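Local coordinates for FrnE protein (Deinococcus radiodurans, PDB 5CO3), which is thought to act as a cytoplasmic disulfide oxidoreductase of the DsbA-like thioredoxin family, exchanging electrons between thiols and disulfides, at residues A[65-70]-A[79-84]; A[139-142]-A[147-150]. All coordinates share one frame; numbering follows the deposited sequence.

Contact 1. Residues A[65-70]-A[79-84]; sequences AMRDGL and AQAQGS
Arg67 lays the aliphatic part of its side chain alongside the amide oxygen of Gln82, with CD 3.7 Å from OE1 and CB and CG only slightly farther. No direct hydrogen bond joins the two side chains; the guanidinium and amide planes stand 86° apart, and a water bridges the two polar ends. It accepts from NH1 of Arg67 at 2.6 Å and donates to OE1 of Gln82 at 3.1 Å. A bend at chi3 (36°) turns the guanidinium aside, and NE meets OD1 of the following residue, Asp68, at 3.1 Å, a salt bridge whose hydrogen bond is weak. At the other end of the amide, NE2 of Gln82 is hydrogen-bonded to Asp86, so both its oxygen and its nitrogen are held. These residues join helices 66-74 and 78-93, consecutive helices near the start of the helical insertion that interrupts the thioredoxin fold in DsbA-like proteins. The two segments run at 113° to each other, with their axes 8.5 Å apart at closest approach. Ala81 turns its CB into the neighbouring helix, 3.5 Å from the backbone O of Arg67. The methyl is also met from one side by Leu70, whose CD2 lies 4.0 Å from Ala81 CB, while the other branch, CD1, stops 4.3 Å from Ser84 OG. Ile76, in the turn between the helices, touches both Leu70 and Ala81, and Leu85 packs against Leu70 and Arg67 from one turn farther along helix 78-93.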
loop_
_atom_site.group_PDB
_atom_site.type_symbol
_atom_site.label_atom_id
_atom_site.label_comp_id
_atom_site.label_asym_id
_atom_site.label_seq_id
_atom_site.Cartn_x
_atom_site.Cartn_y
_atom_site.Cartn_z
ATOM N N ALA A 65 -13.358 -15.436 -12.686
ATOM C CA ALA A 65 -12.854 -14.211 -13.297
ATOM C C ALA A 65 -13.046 -13.051 -12.336
ATOM O O ALA A 65 -14.040 -13.005 -11.613
ATOM C CB ALA A 65 -13.571 -13.945 -14.602
ATOM N N MET A 66 -12.093 -12.117 -12.328
ATOM C CA MET A 66 -12.199 -10.917 -11.500
ATOM C C MET A 66 -13.548 -10.210 -11.679
ATOM O O MET A 66 -14.174 -9.798 -10.689
ATOM C CB MET A 66 -11.069 -9.949 -11.815
ATOM C CG MET A 66 -11.132 -8.713 -10.963
ATOM S SD MET A 66 -9.732 -7.687 -11.247
ATOM C CE MET A 66 -10.039 -6.390 -10.029
ATOM N N ARG A 67 -13.991 -10.082 -12.930
ATOM C CA ARG A 67 -15.283 -9.438 -13.193
ATOM C C ARG A 67 -16.413 -10.095 -12.416
ATOM O O ARG A 67 -17.261 -9.414 -11.841
ATOM C CB ARG A 67 -15.650 -9.459 -14.673
ATOM C CG ARG A 67 -17.011 -8.802 -14.949
ATOM C CD ARG A 67 -17.694 -9.402 -16.144
ATOM N NE ARG A 67 -17.413 -10.828 -16.212
ATOM C CZ ARG A 67 -17.397 -11.535 -17.335
ATOM N NH1 ARG A 67 -17.670 -10.949 -18.491
ATOM N NH2 ARG A 67 -17.109 -12.829 -17.300
ATOM N N ASP A 68 -16.429 -11.424 -12.396
ATOM C CA ASP A 68 -17.493 -12.143 -11.710
ATOM C C ASP A 68 -17.380 -12.044 -10.194
ATOM O O ASP A 68 -18.396 -12.008 -9.503
ATOM C CB ASP A 68 -17.505 -13.608 -12.143
ATOM C CG ASP A 68 -17.903 -13.770 -13.590
ATOM O OD1 ASP A 68 -18.507 -12.822 -14.134
ATOM O OD2 ASP A 68 -17.634 -14.831 -14.179
ATOM N N GLY A 69 -16.157 -12.006 -9.678
ATOM C CA GLY A 69 -15.947 -11.841 -8.253
ATOM C C GLY A 69 -16.402 -10.470 -7.795
ATOM O O GLY A 69 -16.998 -10.316 -6.728
ATOM N N LEU A 70 -16.121 -9.467 -8.616
ATOM C CA LEU A 70 -16.565 -8.110 -8.349
ATOM C C LEU A 70 -18.095 -8.028 -8.395
ATOM O O LEU A 70 -18.713 -7.378 -7.551
ATOM C CB LEU A 70 -15.937 -7.157 -9.362
ATOM C CG LEU A 70 -15.706 -5.703 -8.959
ATOM C CD1 LEU A 70 -14.601 -5.152 -9.821
ATOM C CD2 LEU A 70 -16.971 -4.890 -9.134
ATOM N N ALA A 79 -22.160 -6.689 -16.447
ATOM C CA ALA A 79 -21.880 -5.574 -17.350
ATOM C C ALA A 79 -21.404 -4.357 -16.563
ATOM O O ALA A 79 -20.517 -3.622 -17.009
ATOM C CB ALA A 79 -23.110 -5.225 -18.172
ATOM N N GLN A 80 -21.997 -4.148 -15.391
ATOM C CA GLN A 80 -21.616 -3.018 -14.549
ATOM C C GLN A 80 -20.250 -3.258 -13.919
ATOM O O GLN A 80 -19.415 -2.355 -13.842
ATOM C CB GLN A 80 -22.670 -2.759 -13.467
ATOM C CG GLN A 80 -22.316 -1.605 -12.536
ATOM C CD GLN A 80 -23.462 -0.627 -12.315
ATOM O OE1 GLN A 80 -24.536 -0.748 -12.912
ATOM N NE2 GLN A 80 -23.232 0.351 -11.450
ATOM N N ALA A 81 -20.023 -4.487 -13.474
ATOM C CA ALA A 81 -18.732 -4.853 -12.911
ATOM C C ALA A 81 -17.626 -4.654 -13.942
ATOM O O ALA A 81 -16.529 -4.199 -13.613
ATOM C CB ALA A 81 -18.756 -6.290 -12.421
ATOM N N GLN A 82 -17.927 -4.993 -15.192
ATOM C CA GLN A 82 -16.963 -4.806 -16.274
ATOM C C GLN A 82 -16.686 -3.322 -16.491
ATOM O O GLN A 82 -15.556 -2.924 -16.779
ATOM C CB GLN A 82 -17.469 -5.437 -17.571
ATOM C CG GLN A 82 -16.458 -5.347 -18.698
ATOM C CD GLN A 82 -15.209 -6.138 -18.401
ATOM O OE1 GLN A 82 -15.277 -7.311 -18.023
ATOM N NE2 GLN A 82 -14.054 -5.505 -18.571
ATOM N N GLY A 83 -17.726 -2.508 -16.357
ATOM C CA GLY A 83 -17.569 -1.072 -16.480
ATOM C C GLY A 83 -16.670 -0.537 -15.391
ATOM O O GLY A 83 -15.884 0.387 -15.622
ATOM N N SER A 84 -16.783 -1.108 -14.196
ATOM C CA SER A 84 -15.898 -0.725 -13.102
ATOM C C SER A 84 -14.454 -1.114 -13.403
ATOM O O SER A 84 -13.526 -0.330 -13.168
ATOM C CB SER A 84 -16.358 -1.360 -11.792
ATOM O OG SER A 84 -15.444 -1.067 -10.748
HETATM O O HOH W 1 -17.482 -8.640 -19.663
#

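Contact 2. Residues A[139-142]-A[147-150]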
loop_
_atom_site.group_PDB
_atom_site.type_symbol
_atom_site.label_atom_id
_atom_site.label_comp_id
_atom_site.label_asym_id
_atom_site.label_seq_id
_atom_site.Cartn_x
_atom_site.Cartn_y
_atom_site.Cartn_z
ATOM N N GLU A 139 0.316 -8.978 -14.505
ATOM C CA GLU A 139 1.021 -10.151 -15.016
ATOM C C GLU A 139 0.308 -11.468 -14.782
ATOM O O GLU A 139 0.852 -12.511 -15.118
ATOM C CB GLU A 139 2.410 -10.216 -14.403
ATOM C CG GLU A 139 3.245 -8.982 -14.769
ATOM C CD GLU A 139 4.593 -8.969 -14.082
ATOM O OE1 GLU A 139 4.725 -9.619 -13.031
ATOM O OE2 GLU A 139 5.524 -8.303 -14.600
ATOM N N GLY A 140 -0.895 -11.423 -14.225
ATOM C CA GLY A 140 -1.685 -12.642 -14.055
ATOM C C GLY A 140 -1.052 -13.669 -13.134
ATOM O O GLY A 140 -1.308 -14.883 -13.268
ATOM N N GLN A 141 -0.223 -13.202 -12.203
ATOM C CA GLN A 141 0.465 -14.101 -11.268
ATOM C C GLN A 141 -0.401 -14.391 -10.041
ATOM O O GLN A 141 -1.205 -13.565 -9.614
ATOM C CB GLN A 141 1.813 -13.518 -10.831
ATOM C CG GLN A 141 2.646 -12.966 -11.986
ATOM C CD GLN A 141 4.107 -13.360 -11.910
ATOM O OE1 GLN A 141 4.440 -14.464 -11.462
ATOM N NE2 GLN A 141 4.998 -12.466 -12.364
ATOM N N ASN A 142 -0.247 -15.601 -9.502
ATOM C CA ASN A 142 -0.940 -16.008 -8.291
ATOM C C ASN A 142 -0.083 -15.682 -7.068
ATOM O O ASN A 142 0.888 -16.391 -6.790
ATOM C CB ASN A 142 -1.244 -17.503 -8.365
ATOM C CG ASN A 142 -1.818 -18.062 -7.076
ATOM O OD1 ASN A 142 -2.068 -17.341 -6.111
ATOM N ND2 ASN A 142 -2.054 -19.376 -7.069
ATOM N N ASP A 147 6.043 -20.690 -4.949
ATOM C CA ASP A 147 6.985 -20.572 -6.068
ATOM C C ASP A 147 6.982 -19.144 -6.611
ATOM O O ASP A 147 8.027 -18.516 -6.780
ATOM C CB ASP A 147 6.612 -21.533 -7.200
ATOM C CG ASP A 147 7.230 -22.912 -7.050
ATOM O OD1 ASP A 147 7.552 -23.350 -5.918
ATOM O OD2 ASP A 147 7.377 -23.564 -8.100
ATOM N N THR A 148 5.783 -18.656 -6.890
ATOM C CA THR A 148 5.603 -17.316 -7.427
ATOM C C THR A 148 6.192 -16.268 -6.491
ATOM O O THR A 148 6.938 -15.391 -6.940
ATOM C CB THR A 148 4.118 -17.042 -7.677
ATOM O OG1 THR A 148 3.618 -18.021 -8.599
ATOM C CG2 THR A 148 3.923 -15.651 -8.266
ATOM N N LEU A 149 5.887 -16.368 -5.197
ATOM C CA LEU A 149 6.378 -15.385 -4.230
ATOM C C LEU A 149 7.907 -15.404 -4.113
ATOM O O LEU A 149 8.544 -14.347 -4.012
ATOM C CB LEU A 149 5.740 -15.618 -2.855
ATOM C CG LEU A 149 4.253 -15.269 -2.767
ATOM C CD1 LEU A 149 3.676 -15.642 -1.416
ATOM C CD2 LEU A 149 4.028 -13.756 -3.045
ATOM N N GLN A 150 8.493 -16.600 -4.155
ATOM C CA GLN A 150 9.944 -16.734 -4.081
ATOM C C GLN A 150 10.592 -16.076 -5.294
ATOM O O GLN A 150 11.583 -15.357 -5.161
ATOM C CB GLN A 150 10.369 -18.205 -3.994
ATOM C CG GLN A 150 11.882 -18.376 -3.990
ATOM C CD GLN A 150 12.320 -19.827 -3.901
ATOM O OE1 GLN A 150 11.739 -20.706 -4.520
ATOM N NE2 GLN A 150 13.345 -20.075 -3.118
HETATM O O HOH W 2 1.681 -17.429 -10.487
#
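The amide of Gln141 receives the Thr148 methyl obliquely above one face at its oxygen end, where OE1 lies 3.4 Å from CG2; at the opposite end NE2 donates to Glu139 OE1 at 2.9 Å. Glu139 OE1 lies close to the amide plane, but the donor meets its carboxylate from above, 43° out of that plane. OE1 of Gln141 also accepts from Lys151, so the amide is held at both ends; salt bridges to Arg131 and Arg134 fix the carboxylate in turn. An alanine in place of Gln141 would probably leave Lys151 and Glu139 each without this amide partner and take away the amide oxygen that packs on the Thr148 methyl. The contact lies in the helical insertion of the DsbA-like fold, where the loop leaving helix 125-137 folds against the first turn of helix 146-156; Gly140 makes the exit with positive phi. Asn142 approaches through its backbone, O lying 3.4 Å from Thr148 CB. With CG2 anti to its backbone N (chi1 -59° for OG1), Thr148 points its methyl at the loop, while OG1 bonds to Asp145. A water accepts from Asn142 N at 2.8 Å and donates to Thr148 OG1 at 2.8 Å.

Overall arrangement
Both contacts sit at the surface of the helical insertion and share no helix or residue; their centres are 22 Å apart and their nearest atoms about 10 Å. Contact 1 is a helix-on-helix crossing with a buried alanine and a leucine at its heart, and polar groups at its edge. Contact 2 joins a loop to the helix that follows it, buries about half as much area, and relies on amide, hydroxyl and backbone groups with a single methyl between them. Neither has a direct hydrogen bond across it, and in each one water spans the two segments: between side chains in contact 1, from backbone to side chain in contact 2.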